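Local coordinates for uncharacterized protein lp_2219 (PDB 3HFQ) that is of unknown function but adopts the seven-bladed beta-propeller fold of the lactonase family, and so may act as a lactonase-like hydrolase, at residues A[255-260]-A[289-294]; A[263-268]-A[278-283]; A[109-114]-A[121-126]; A[101-106]-A[144-149]. The protein carries 1 engineered substitution. One frame throughout, in Å; residues are numbered along the deposited sequence.

Interaction 1: residues A[255-260]-A[289-294]. With PO4 (phosphate ion), chain C.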
loop_
_atom_site.group_PDB
_atom_site.type_symbol
_atom_site.label_atom_id
_atom_site.label_comp_id
_atom_site.label_asym_id
_atom_site.label_seq_id
_atom_site.Cartn_x
_atom_site.Cartn_y
_atom_site.Cartn_z
ATOM N N TYR A 255 10.365 0.867 6.952
ATOM C CA TYR A 255 9.610 -0.168 7.645
ATOM C C TYR A 255 8.934 -1.106 6.647
ATOM O O TYR A 255 8.486 -0.669 5.588
ATOM C CB TYR A 255 8.544 0.472 8.553
ATOM C CG TYR A 255 9.100 1.454 9.571
ATOM C CD1 TYR A 255 9.532 2.724 9.183
ATOM C CD2 TYR A 255 9.242 1.092 10.910
ATOM C CE1 TYR A 255 10.104 3.603 10.106
ATOM C CE2 TYR A 255 9.812 1.962 11.839
ATOM C CZ TYR A 255 10.244 3.215 11.430
ATOM O OH TYR A 255 10.858 4.064 12.330
ATOM N N VAL A 256 8.876 -2.394 6.975
ATOM C CA VAL A 256 8.212 -3.363 6.106
ATOM C C VAL A 256 7.494 -4.402 6.966
ATOM O O VAL A 256 7.974 -4.760 8.042
ATOM C CB VAL A 256 9.224 -4.068 5.156
ATOM C CG1 VAL A 256 10.210 -4.907 5.949
ATOM C CG2 VAL A 256 8.478 -4.929 4.147
ATOM N N SER A 257 6.328 -4.861 6.515
ATOM C CA SER A 257 5.588 -5.863 7.272
ATOM C C SER A 257 5.792 -7.253 6.675
ATOM O O SER A 257 5.915 -7.412 5.456
ATOM C CB SER A 257 4.092 -5.515 7.318
ATOM O OG SER A 257 3.518 -5.490 6.023
ATOM N N ASN A 258 5.834 -8.254 7.549
ATOM C CA ASN A 258 6.039 -9.639 7.148
ATOM C C ASN A 258 4.842 -10.513 7.513
ATOM O O ASN A 258 4.475 -10.605 8.685
ATOM C CB ASN A 258 7.290 -10.205 7.835
ATOM C CG ASN A 258 8.574 -9.546 7.359
ATOM O OD1 ASN A 258 9.266 -8.871 8.125
ATOM N ND2 ASN A 258 8.896 -9.737 6.092
ATOM N N ARG A 259 4.239 -11.147 6.512
ATOM C CA ARG A 259 3.103 -12.039 6.739
ATOM C C ARG A 259 3.632 -13.463 6.853
ATOM O O ARG A 259 4.081 -14.054 5.869
ATOM C CB ARG A 259 2.116 -11.952 5.582
ATOM C CG ARG A 259 1.378 -10.635 5.496
ATOM C CD ARG A 259 0.603 -10.557 4.196
ATOM N NE ARG A 259 1.503 -10.450 3.048
ATOM C CZ ARG A 259 1.098 -10.299 1.792
ATOM N NH1 ARG A 259 -0.199 -10.243 1.519
ATOM N NH2 ARG A 259 1.988 -10.181 0.811
ATOM N N GLY A 260 3.566 -14.008 8.060
ATOM C CA GLY A 260 4.073 -15.345 8.314
ATOM C C GLY A 260 4.951 -15.220 9.544
ATOM O O GLY A 260 4.645 -15.779 10.595
ATOM N N ARG A 289 -0.884 -7.276 6.713
ATOM C CA ARG A 289 -0.873 -6.841 5.319
ATOM C C ARG A 289 -0.632 -5.347 5.116
ATOM O O ARG A 289 -0.194 -4.929 4.044
ATOM C CB ARG A 289 -2.182 -7.265 4.646
ATOM C CG ARG A 289 -2.267 -6.978 3.151
ATOM C CD ARG A 289 -3.338 -7.857 2.513
ATOM N NE ARG A 289 -3.746 -7.380 1.194
ATOM C CZ ARG A 289 -4.083 -8.173 0.185
ATOM N NH1 ARG A 289 -4.056 -9.490 0.338
ATOM N NH2 ARG A 289 -4.459 -7.652 -0.976
ATOM N N ASP A 290 -0.917 -4.535 6.129
ATOM C CA ASP A 290 -0.680 -3.100 6.000
ATOM C C ASP A 290 -0.471 -2.446 7.358
ATOM O O ASP A 290 -0.866 -2.984 8.392
ATOM C CB ASP A 290 -1.845 -2.417 5.267
ATOM C CG ASP A 290 -1.486 -1.018 4.773
ATOM O OD1 ASP A 290 -0.287 -0.759 4.532
ATOM O OD2 ASP A 290 -2.402 -0.182 4.603
ATOM N N PHE A 291 0.160 -1.280 7.331
ATOM C CA PHE A 291 0.447 -0.500 8.525
ATOM C C PHE A 291 0.918 0.857 8.027
ATOM O O PHE A 291 1.163 1.028 6.837
ATOM C CB PHE A 291 1.581 -1.144 9.335
ATOM C CG PHE A 291 2.942 -1.023 8.687
ATOM C CD1 PHE A 291 3.343 -1.918 7.694
ATOM C CD2 PHE A 291 3.802 0.019 9.033
ATOM C CE1 PHE A 291 4.572 -1.776 7.056
ATOM C CE2 PHE A 291 5.038 0.171 8.398
ATOM C CZ PHE A 291 5.423 -0.731 7.405
ATOM N N ASP A 292 1.035 1.823 8.932
ATOM C CA ASP A 292 1.544 3.135 8.559
ATOM C C ASP A 292 1.859 3.950 9.799
ATOM O O ASP A 292 1.350 3.669 10.885
ATOM C CB ASP A 292 0.542 3.898 7.684
ATOM C CG ASP A 292 1.187 5.062 6.936
ATOM O OD1 ASP A 292 2.438 5.151 6.927
ATOM O OD2 ASP A 292 0.449 5.881 6.345
ATOM N N LEU A 293 2.727 4.941 9.634
ATOM C CA LEU A 293 3.081 5.830 10.727
ATOM C C LEU A 293 1.946 6.841 10.764
ATOM O O LEU A 293 1.316 7.094 9.737
ATOM C CB LEU A 293 4.397 6.562 10.435
ATOM C CG LEU A 293 5.727 5.813 10.571
ATOM C CD1 LEU A 293 5.804 4.666 9.574
ATOM C CD2 LEU A 293 6.866 6.799 10.335
ATOM N N ASP A 294 1.671 7.408 11.932
ATOM C CA ASP A 294 0.607 8.399 12.030
ATOM C C ASP A 294 1.198 9.719 11.528
ATOM O O ASP A 294 2.402 9.810 11.295
ATOM C CB ASP A 294 0.138 8.535 13.480
ATOM C CG ASP A 294 1.105 9.327 14.333
ATOM O OD1 ASP A 294 2.294 8.949 14.396
ATOM O OD2 ASP A 294 0.670 10.325 14.939
HETATM P P PO4 C . -0.852 -10.392 -2.157
HETATM O O1 PO4 C . -1.261 -11.775 -1.523
HETATM O O2 PO4 C . -0.229 -9.465 -1.046
HETATM O O3 PO4 C . 0.204 -10.626 -3.305
HETATM O O4 PO4 C . -2.130 -9.689 -2.758
HETATM O O HOH W 1 -2.621 -11.411 2.445
#
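F291 holds its CG between the backbone N and the carbonyl carbon (chi1 71°), which stands the ring up from its strand against Y255 and S257. At the other end of the contact R259 bends at chi3 (-69°) whereas R289 runs extended, and both guanidinium groups arrive beside the same phosphate. The F291 ring fits obliquely between its neighbours: CE2 lies 3.5 Å from Y255 CB, and CD1 lies 3.7 Å from S257 CB. Y255 O meets the rim of this ring in its plane. Farther along, L293 CD1 sits over one face of the Y255 ring, 4.2 Å from Y255 CD1, while the phenol hydroxyl is bonded to G320 and R315. The example illustrates how propeller blades pack: strand 290-293, innermost in its blade, meets the second strand of the preceding blade with their axes 7.6 Å apart, joined by side chains and not by backbone bonds. Toward the phosphate, two nitrogens of R259 grip one oxygen, NH1 at 2.7 Å and NH2 at 3.0 Å from O2. R289 stands back, NH2 3.6 Å from phosphate O4, with O2 over a face of its guanidinium. A water accepts from NH1 of both arginines. The anion, probably from the crystallisation liquor, is also bonded by H144 and R190, and R259 has a second charged partner in E206.

Interaction 2: residues A[263-268]-A[278-283]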
loop_
_atom_site.group_PDB
_atom_site.type_symbol
_atom_site.label_atom_id
_atom_site.label_comp_id
_atom_site.label_asym_id
_atom_site.label_seq_id
_atom_site.Cartn_x
_atom_site.Cartn_y
_atom_site.Cartn_z
ATOM N N THR A 263 5.866 -9.713 11.663
ATOM C CA THR A 263 6.584 -8.633 12.328
ATOM C C THR A 263 6.676 -7.426 11.417
ATOM O O THR A 263 6.280 -7.465 10.254
ATOM C CB THR A 263 8.050 -8.999 12.613
ATOM O OG1 THR A 263 8.726 -9.180 11.361
ATOM C CG2 THR A 263 8.156 -10.273 13.431
ATOM N N LEU A 264 7.200 -6.348 11.983
ATOM C CA LEU A 264 7.483 -5.144 11.231
ATOM C C LEU A 264 8.994 -5.129 11.381
ATOM O O LEU A 264 9.507 -5.262 12.496
ATOM C CB LEU A 264 6.889 -3.891 11.880
ATOM C CG LEU A 264 5.372 -3.677 11.855
ATOM C CD1 LEU A 264 5.080 -2.226 12.225
ATOM C CD2 LEU A 264 4.814 -3.984 10.470
ATOM N N ALA A 265 9.712 -5.025 10.269
ATOM C CA ALA A 265 11.167 -4.981 10.324
ATOM C C ALA A 265 11.550 -3.529 10.088
ATOM O O ALA A 265 11.053 -2.893 9.161
ATOM C CB ALA A 265 11.769 -5.874 9.247
ATOM N N VAL A 266 12.427 -3.007 10.935
ATOM C CA VAL A 266 12.854 -1.621 10.835
ATOM C C VAL A 266 14.283 -1.527 10.326
ATOM O O VAL A 266 15.182 -2.214 10.830
ATOM C CB VAL A 266 12.784 -0.929 12.208
ATOM C CG1 VAL A 266 13.036 0.559 12.054
ATOM C CG2 VAL A 266 11.427 -1.193 12.853
ATOM N N PHE A 267 14.490 -0.669 9.332
ATOM C CA PHE A 267 15.811 -0.472 8.744
ATOM C C PHE A 267 16.234 0.984 8.814
ATOM O O PHE A 267 15.420 1.890 8.622
ATOM C CB PHE A 267 15.830 -0.877 7.265
ATOM C CG PHE A 267 15.559 -2.329 7.017
ATOM C CD1 PHE A 267 14.257 -2.822 7.026
ATOM C CD2 PHE A 267 16.610 -3.203 6.745
ATOM C CE1 PHE A 267 14.002 -4.161 6.766
ATOM C CE2 PHE A 267 16.366 -4.547 6.484
ATOM C CZ PHE A 267 15.060 -5.029 6.492
ATOM N N ALA A 268 17.514 1.204 9.086
ATOM C CA ALA A 268 18.058 2.549 9.116
ATOM C C ALA A 268 18.564 2.787 7.696
ATOM O O ALA A 268 19.258 1.933 7.132
ATOM C CB ALA A 268 19.213 2.634 10.108
ATOM N N ILE A 278 17.574 -2.878 12.068
ATOM C CA ILE A 278 17.810 -2.516 13.459
ATOM C C ILE A 278 16.759 -3.061 14.422
ATOM O O ILE A 278 16.946 -3.003 15.639
ATOM C CB ILE A 278 17.911 -0.979 13.641
ATOM C CG1 ILE A 278 16.593 -0.309 13.253
ATOM C CG2 ILE A 278 19.051 -0.426 12.791
ATOM C CD1 ILE A 278 16.509 1.141 13.678
ATOM N N GLN A 279 15.659 -3.589 13.891
ATOM C CA GLN A 279 14.614 -4.141 14.748
ATOM C C GLN A 279 13.581 -5.016 14.034
ATOM O O GLN A 279 13.226 -4.777 12.882
ATOM C CB GLN A 279 13.880 -3.011 15.494
ATOM C CG GLN A 279 12.695 -3.494 16.345
ATOM C CD GLN A 279 11.980 -2.373 17.092
ATOM O OE1 GLN A 279 11.807 -1.271 16.570
ATOM N NE2 GLN A 279 11.538 -2.662 18.312
ATOM N N GLN A 280 13.124 -6.043 14.746
ATOM C CA GLN A 280 12.091 -6.965 14.281
ATOM C C GLN A 280 11.109 -6.995 15.452
ATOM O O GLN A 280 11.470 -7.423 16.547
ATOM C CB GLN A 280 12.659 -8.372 14.061
ATOM C CG GLN A 280 13.482 -8.564 12.790
ATOM C CD GLN A 280 12.632 -8.775 11.548
ATOM O OE1 GLN A 280 13.156 -9.064 10.468
ATOM N NE2 GLN A 280 11.314 -8.632 11.690
ATOM N N ILE A 281 9.882 -6.530 15.238
ATOM C CA ILE A 281 8.898 -6.510 16.317
ATOM C C ILE A 281 7.574 -7.135 15.897
ATOM O O ILE A 281 7.029 -6.820 14.839
ATOM C CB ILE A 281 8.673 -5.062 16.824
ATOM C CG1 ILE A 281 7.717 -5.063 18.019
ATOM C CG2 ILE A 281 8.151 -4.186 15.689
ATOM C CD1 ILE A 281 7.693 -3.751 18.779
ATOM N N SER A 282 7.066 -8.038 16.729
ATOM C CA SER A 282 5.814 -8.722 16.439
ATOM C C SER A 282 4.660 -7.750 16.235
ATOM O O SER A 282 4.600 -6.702 16.880
ATOM C CB SER A 282 5.467 -9.682 17.581
ATOM O OG SER A 282 4.188 -10.261 17.388
ATOM N N THR A 283 3.744 -8.107 15.337
ATOM C CA THR A 283 2.573 -7.282 15.073
ATOM C C THR A 283 1.413 -7.707 15.981
ATOM O O THR A 283 0.313 -7.165 15.894
ATOM C CB THR A 283 2.136 -7.380 13.594
ATOM O OG1 THR A 283 1.848 -8.743 13.256
ATOM C CG2 THR A 283 3.244 -6.856 12.683
#
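I278 and V266 meet where the hairpin takes up an extra residue, and the isoleucine can be traced atom by atom. Its CB stands 4.1 Å from V266 O; CG1, set between the backbone N and the carbonyl carbon (chi1 63°), comes to 3.4 Å from the same oxygen and also touches V266 CG1; CD1 ends 3.9 Å from that methyl, while the branch CG2 reaches A268 CB. These contacts accompany a classic beta bulge: I278 and Q279 both face V266, whose O accepts a nearly straight bond from I278 N (2.8 Å) and a weak one from Q279 N. V266 N returns a bond to Q279 O at 2.7 Å. On the face that carries A265, Q280 folds back at chi2 (-81°), laying CD 3.8 Å from A265 CB and its amide close to T263 OG1. With an alanine here, A265 would probably lose that cover and the T263 hydroxyl its polar neighbour. Strand 263-269 runs between strand 253-259 and the outermost strand 275-282, and the face bearing L264 and I281 packs on Y313 of the next blade, where Q279 OE1 also accepts from L322 N.

Interaction 3: residues A[109-114]-A[121-126]; sequences TAEVMK and LTLTDT
The strands bearing V112 and D125 run antiparallel but strongly twisted, at 139°, and their register slips by one residue between V112 and M113. T124 and D125 together face V112, whose carbonyl oxygen accepts from both T124 N (2.9 Å) and D125 N (3.2 Å); V112 N donates in turn to D125 O. Beyond this bulge the regular ladder resumes, with K114 and T122 paired through bonds in both directions and a water linking K114 O to T122 OG1. Among the side chains, E111 and T126 lie alongside each other on one face. The glutamate extends beyond CG, its CG anti to the carbonyl carbon (chi1 -72°), and OE2 accepts from T126 OG1 at 2.8 Å, the hydroxyl approaching from above the carboxylate plane. Its other oxygen, OE1, rests 3.6 Å from L123 CD1, that leucine crossing it at about a right angle. Were an alanine to replace E111, T126 OG1 would probably be left without its acceptor and the L123 methyl without a flanking group. M113, a selenomethionine, places SE 3.8 Å from L121 CD1, and both residues reach I65 and V81 of the preceding blade. On the opposite face the long K114 chain runs beside T122, with CG 3.8 Å from T124 CG2. The T124 hydroxyl is bonded to G173 O and D125 OD2 to L175 N, both in the following blade. A classic bulge thus marks this hairpin of the two outer strands of a beta-propeller blade, wedged between its neighbours.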
loop_
_atom_site.group_PDB
_atom_site.type_symbol
_atom_site.label_atom_id
_atom_site.label_comp_id
_atom_site.label_asym_id
_atom_site.label_seq_id
_atom_site.Cartn_x
_atom_site.Cartn_y
_atom_site.Cartn_z
ATOM N N THR A 109 -3.673 -5.816 -14.803
ATOM C CA THR A 109 -3.902 -4.503 -15.384
ATOM C C THR A 109 -3.649 -3.315 -14.473
ATOM O O THR A 109 -3.634 -3.430 -13.245
ATOM C CB THR A 109 -5.358 -4.373 -15.867
ATOM O OG1 THR A 109 -6.242 -4.595 -14.759
ATOM C CG2 THR A 109 -5.661 -5.390 -16.950
ATOM N N ALA A 110 -3.450 -2.168 -15.113
ATOM C CA ALA A 110 -3.265 -0.891 -14.439
ATOM C C ALA A 110 -4.373 -0.074 -15.089
ATOM O O ALA A 110 -4.486 -0.034 -16.316
ATOM C CB ALA A 110 -1.903 -0.295 -14.770
ATOM N N GLU A 111 -5.215 0.544 -14.279
ATOM C CA GLU A 111 -6.310 1.340 -14.813
ATOM C C GLU A 111 -6.226 2.791 -14.366
ATOM O O GLU A 111 -5.657 3.095 -13.312
ATOM C CB GLU A 111 -7.663 0.750 -14.393
ATOM C CG GLU A 111 -8.070 -0.558 -15.073
ATOM C CD GLU A 111 -9.579 -0.729 -15.090
ATOM O OE1 GLU A 111 -10.237 -0.166 -14.187
ATOM O OE2 GLU A 111 -10.114 -1.419 -15.984
ATOM N N VAL A 112 -6.793 3.678 -15.183
ATOM C CA VAL A 112 -6.796 5.107 -14.893
ATOM C C VAL A 112 -8.223 5.625 -15.010
ATOM O O VAL A 112 -8.946 5.273 -15.944
ATOM C CB VAL A 112 -5.910 5.885 -15.894
ATOM C CG1 VAL A 112 -5.826 7.361 -15.487
ATOM C CG2 VAL A 112 -4.524 5.257 -15.960
HETATM N N MSE A 113 -8.629 6.452 -14.053
HETATM C CA MSE A 113 -9.963 7.038 -14.038
HETATM C C MSE A 113 -9.814 8.531 -13.788
HETATM O O MSE A 113 -8.867 8.954 -13.126
HETATM C CB MSE A 113 -10.800 6.411 -12.915
HETATM C CG MSE A 113 -11.135 4.948 -13.140
HETATM SE SE MSE A 113 -11.500 4.027 -11.490
HETATM C CE MSE A 113 -11.363 2.198 -12.111
ATOM N N LYS A 114 -10.735 9.329 -14.316
ATOM C CA LYS A 114 -10.668 10.772 -14.107
ATOM C C LYS A 114 -11.693 11.197 -13.060
ATOM O O LYS A 114 -12.795 10.658 -13.004
ATOM C CB LYS A 114 -10.898 11.521 -15.428
ATOM C CG LYS A 114 -12.231 11.255 -16.101
ATOM C CD LYS A 114 -12.323 12.003 -17.429
ATOM C CE LYS A 114 -13.683 11.810 -18.089
ATOM N NZ LYS A 114 -13.755 12.468 -19.426
ATOM N N LEU A 121 -16.070 9.223 -10.430
ATOM C CA LEU A 121 -15.074 8.724 -11.378
ATOM C C LEU A 121 -15.594 8.244 -12.730
ATOM O O LEU A 121 -16.761 7.876 -12.873
ATOM C CB LEU A 121 -14.288 7.576 -10.741
ATOM C CG LEU A 121 -13.523 7.875 -9.456
ATOM C CD1 LEU A 121 -12.842 6.599 -8.974
ATOM C CD2 LEU A 121 -12.499 8.972 -9.705
ATOM N N THR A 122 -14.696 8.258 -13.713
ATOM C CA THR A 122 -14.981 7.798 -15.069
ATOM C C THR A 122 -13.727 7.106 -15.593
ATOM O O THR A 122 -12.630 7.673 -15.551
ATOM C CB THR A 122 -15.317 8.958 -16.021
ATOM O OG1 THR A 122 -16.405 9.722 -15.489
ATOM C CG2 THR A 122 -15.713 8.418 -17.394
ATOM N N LEU A 123 -13.888 5.884 -16.087
ATOM C CA LEU A 123 -12.767 5.112 -16.621
ATOM C C LEU A 123 -12.200 5.756 -17.885
ATOM O O LEU A 123 -12.954 6.193 -18.757
ATOM C CB LEU A 123 -13.228 3.689 -16.943
ATOM C CG LEU A 123 -12.193 2.716 -17.512
ATOM C CD1 LEU A 123 -11.132 2.411 -16.460
ATOM C CD2 LEU A 123 -12.898 1.434 -17.948
ATOM N N THR A 124 -10.874 5.808 -17.985
ATOM C CA THR A 124 -10.224 6.387 -19.155
ATOM C C THR A 124 -9.264 5.426 -19.852
ATOM O O THR A 124 -9.148 5.446 -21.078
ATOM C CB THR A 124 -9.421 7.668 -18.806
ATOM O OG1 THR A 124 -8.474 7.381 -17.771
ATOM C CG2 THR A 124 -10.358 8.788 -18.350
ATOM N N ASP A 125 -8.586 4.576 -19.084
ATOM C CA ASP A 125 -7.613 3.663 -19.682
ATOM C C ASP A 125 -7.391 2.388 -18.867
ATOM O O ASP A 125 -7.469 2.399 -17.639
ATOM C CB ASP A 125 -6.294 4.426 -19.851
ATOM C CG ASP A 125 -5.293 3.713 -20.754
ATOM O OD1 ASP A 125 -5.708 2.979 -21.676
ATOM O OD2 ASP A 125 -4.076 3.918 -20.554
ATOM N N THR A 126 -7.136 1.289 -19.569
ATOM C CA THR A 126 -6.862 -0.000 -18.945
ATOM C C THR A 126 -5.671 -0.593 -19.685
ATOM O O THR A 126 -5.779 -0.972 -20.854
ATOM C CB THR A 126 -8.054 -0.975 -19.067
ATOM O OG1 THR A 126 -9.212 -0.401 -18.448
ATOM C CG2 THR A 126 -7.735 -2.296 -18.370
HETATM O O HOH W 2 -15.382 11.619 -13.995
#

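Interaction 4: residues A[101-106]-A[144-149]. With PO4 (phosphate ion), chain C.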
loop_
_atom_site.group_PDB
_atom_site.type_symbol
_atom_site.label_atom_id
_atom_site.label_comp_id
_atom_site.label_asym_id
_atom_site.label_seq_id
_atom_site.Cartn_x
_atom_site.Cartn_y
_atom_site.Cartn_z
ATOM N N TYR A 101 -5.702 6.048 -9.848
ATOM C CA TYR A 101 -5.049 4.882 -10.434
ATOM C C TYR A 101 -5.371 3.636 -9.617
ATOM O O TYR A 101 -5.523 3.711 -8.398
ATOM C CB TYR A 101 -3.529 5.059 -10.435
ATOM C CG TYR A 101 -3.030 6.334 -11.070
ATOM C CD1 TYR A 101 -3.163 6.558 -12.438
ATOM C CD2 TYR A 101 -2.396 7.306 -10.300
ATOM C CE1 TYR A 101 -2.681 7.732 -13.025
ATOM C CE2 TYR A 101 -1.913 8.476 -10.872
ATOM C CZ TYR A 101 -2.054 8.682 -12.234
ATOM O OH TYR A 101 -1.595 9.853 -12.791
ATOM N N SER A 102 -5.480 2.493 -10.286
ATOM C CA SER A 102 -5.741 1.242 -9.589
ATOM C C SER A 102 -4.954 0.115 -10.239
ATOM O O SER A 102 -4.653 0.161 -11.439
ATOM C CB SER A 102 -7.241 0.909 -9.581
ATOM O OG SER A 102 -7.769 0.788 -10.887
ATOM N N ALA A 103 -4.613 -0.886 -9.433
ATOM C CA ALA A 103 -3.856 -2.046 -9.897
ATOM C C ALA A 103 -4.694 -3.299 -9.700
ATOM O O ALA A 103 -5.271 -3.490 -8.633
ATOM C CB ALA A 103 -2.564 -2.166 -9.103
ATOM N N ASN A 104 -4.762 -4.159 -10.711
ATOM C CA ASN A 104 -5.545 -5.381 -10.572
ATOM C C ASN A 104 -4.644 -6.605 -10.646
ATOM O O ASN A 104 -4.035 -6.892 -11.675
ATOM C CB ASN A 104 -6.628 -5.464 -11.649
ATOM C CG ASN A 104 -7.665 -6.531 -11.341
ATOM O OD1 ASN A 104 -7.335 -7.708 -11.170
ATOM N ND2 ASN A 104 -8.924 -6.125 -11.268
ATOM N N TYR A 105 -4.583 -7.325 -9.536
ATOM C CA TYR A 105 -3.750 -8.512 -9.404
ATOM C C TYR A 105 -4.085 -9.631 -10.380
ATOM O O TYR A 105 -3.253 -10.028 -11.192
ATOM C CB TYR A 105 -3.857 -9.026 -7.969
ATOM C CG TYR A 105 -2.900 -10.144 -7.621
ATOM C CD1 TYR A 105 -3.198 -11.473 -7.930
ATOM C CD2 TYR A 105 -1.712 -9.873 -6.950
ATOM C CE1 TYR A 105 -2.325 -12.507 -7.579
ATOM C CE2 TYR A 105 -0.834 -10.894 -6.596
ATOM C CZ TYR A 105 -1.147 -12.204 -6.906
ATOM O OH TYR A 105 -0.274 -13.204 -6.536
ATOM N N HIS A 106 -5.310 -10.133 -10.298
ATOM C CA HIS A 106 -5.745 -11.234 -11.143
ATOM C C HIS A 106 -5.792 -10.928 -12.643
ATOM O O HIS A 106 -5.440 -11.781 -13.458
ATOM C CB HIS A 106 -7.108 -11.718 -10.648
ATOM C CG HIS A 106 -7.133 -12.031 -9.182
ATOM N ND1 HIS A 106 -6.516 -13.144 -8.648
ATOM C CD2 HIS A 106 -7.663 -11.357 -8.136
ATOM C CE1 HIS A 106 -6.667 -13.140 -7.335
ATOM N NE2 HIS A 106 -7.360 -12.065 -6.998
ATOM N N HIS A 144 0.349 -4.954 -8.701
ATOM C CA HIS A 144 0.025 -4.738 -7.294
ATOM C C HIS A 144 0.258 -3.320 -6.781
ATOM O O HIS A 144 0.013 -3.033 -5.604
ATOM C CB HIS A 144 0.849 -5.704 -6.441
ATOM C CG HIS A 144 0.093 -6.294 -5.292
ATOM N ND1 HIS A 144 -0.687 -5.536 -4.446
ATOM C CD2 HIS A 144 -0.015 -7.573 -4.862
ATOM C CE1 HIS A 144 -1.247 -6.323 -3.546
ATOM N NE2 HIS A 144 -0.857 -7.565 -3.775
ATOM N N TYR A 145 0.727 -2.435 -7.651
ATOM C CA TYR A 145 1.019 -1.073 -7.229
ATOM C C TYR A 145 1.015 -0.134 -8.423
ATOM O O TYR A 145 1.580 -0.448 -9.474
ATOM C CB TYR A 145 2.388 -1.064 -6.526
ATOM C CG TYR A 145 2.895 0.283 -6.039
ATOM C CD1 TYR A 145 3.564 1.155 -6.898
ATOM C CD2 TYR A 145 2.742 0.662 -4.706
ATOM C CE1 TYR A 145 4.072 2.375 -6.437
ATOM C CE2 TYR A 145 3.243 1.882 -4.237
ATOM C CZ TYR A 145 3.908 2.729 -5.107
ATOM O OH TYR A 145 4.402 3.933 -4.654
ATOM N N THR A 146 0.349 1.004 -8.256
ATOM C CA THR A 146 0.262 2.030 -9.289
ATOM C C THR A 146 0.270 3.378 -8.577
ATOM O O THR A 146 -0.772 3.853 -8.126
ATOM C CB THR A 146 -1.048 1.927 -10.108
ATOM O OG1 THR A 146 -2.169 1.924 -9.215
ATOM C CG2 THR A 146 -1.063 0.651 -10.948
ATOM N N ASP A 147 1.443 3.988 -8.459
ATOM C CA ASP A 147 1.527 5.279 -7.792
ATOM C C ASP A 147 2.587 6.179 -8.421
ATOM O O ASP A 147 3.452 5.713 -9.162
ATOM C CB ASP A 147 1.797 5.089 -6.294
ATOM C CG ASP A 147 0.966 6.031 -5.434
ATOM O OD1 ASP A 147 0.755 7.188 -5.856
ATOM O OD2 ASP A 147 0.528 5.621 -4.337
ATOM N N LEU A 148 2.512 7.469 -8.106
ATOM C CA LEU A 148 3.404 8.483 -8.667
ATOM C C LEU A 148 4.871 8.494 -8.241
ATOM O O LEU A 148 5.208 8.199 -7.096
ATOM C CB LEU A 148 2.810 9.871 -8.402
ATOM C CG LEU A 148 1.434 10.143 -9.017
ATOM C CD1 LEU A 148 0.860 11.426 -8.442
ATOM C CD2 LEU A 148 1.555 10.233 -10.534
ATOM N N THR A 149 5.736 8.854 -9.185
ATOM C CA THR A 149 7.168 8.957 -8.934
ATOM C C THR A 149 7.417 10.419 -8.568
ATOM O O THR A 149 6.530 11.255 -8.714
ATOM C CB THR A 149 8.005 8.630 -10.197
ATOM O OG1 THR A 149 7.694 9.570 -11.229
ATOM C CG2 THR A 149 7.713 7.220 -10.689
HETATM P P PO4 C . -0.852 -10.392 -2.157
HETATM O O1 PO4 C . -1.261 -11.775 -1.523
HETATM O O2 PO4 C . -0.229 -9.465 -1.046
HETATM O O3 PO4 C . 0.204 -10.626 -3.305
HETATM O O4 PO4 C . -2.130 -9.689 -2.758
#
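Two adjacent blades of the propeller meet near its centre where Y101, A103 and Y105 meet H144, T146 and L148, and a phosphate, probably from the crystallisation liquor, marks one end of the seam. There H144 NE2 donates to phosphate O4 at 2.7 Å, the anion lying at the edge of the imidazole in its plane. Y105, whose CG is anti to the backbone N (chi1 -172°), swings its ring toward the histidine: H144 CD2 comes to the rim of the phenol, 3.5 Å from Y105 CD2, with the two ring planes at 82°. The neighbouring ring carbon, Y105 CE2, is 3.5 Å from phosphate O3. Between the backbones the small A103 CB fills the seam, 3.7 Å from T146 CG2 and 3.6 Å from Y145 N. T146 OG1 packs 3.6 Å from Y101 CB, and the buried T146 O finds no polar partner. At the far end L148 crosses the Y101 side chain at about a right angle, L148 CD2 3.9 Å from Y101 CE2, while the tyrosine hydroxyl is bonded to D94. Strand 99-104 is second in its blade, between 90-94 and 109-115; strand 143-148 is innermost in the next, with 154-158 beside it.

In the fold
Interactions 1 and 4 are equivalent seams in different parts of the propeller, each joining the second strand of one blade to the first of the next. Their centres lie 18 Å apart and their nearest atoms about 4 Å apart, without touching, yet both reach the same phosphate, which may mark a ligand pocket near the propeller axis. Each seam has an outer hairpin nested within its chain loop: interaction 2 is probably hydrogen-bonded to interaction 1 through V256 O and A265 N (2.8 Å), and interaction 3 likewise to interaction 4 through E111 N and S102 O (2.9 Å). The hairpins themselves sit on opposite sides of the chain's centre, their centres 36 Å apart.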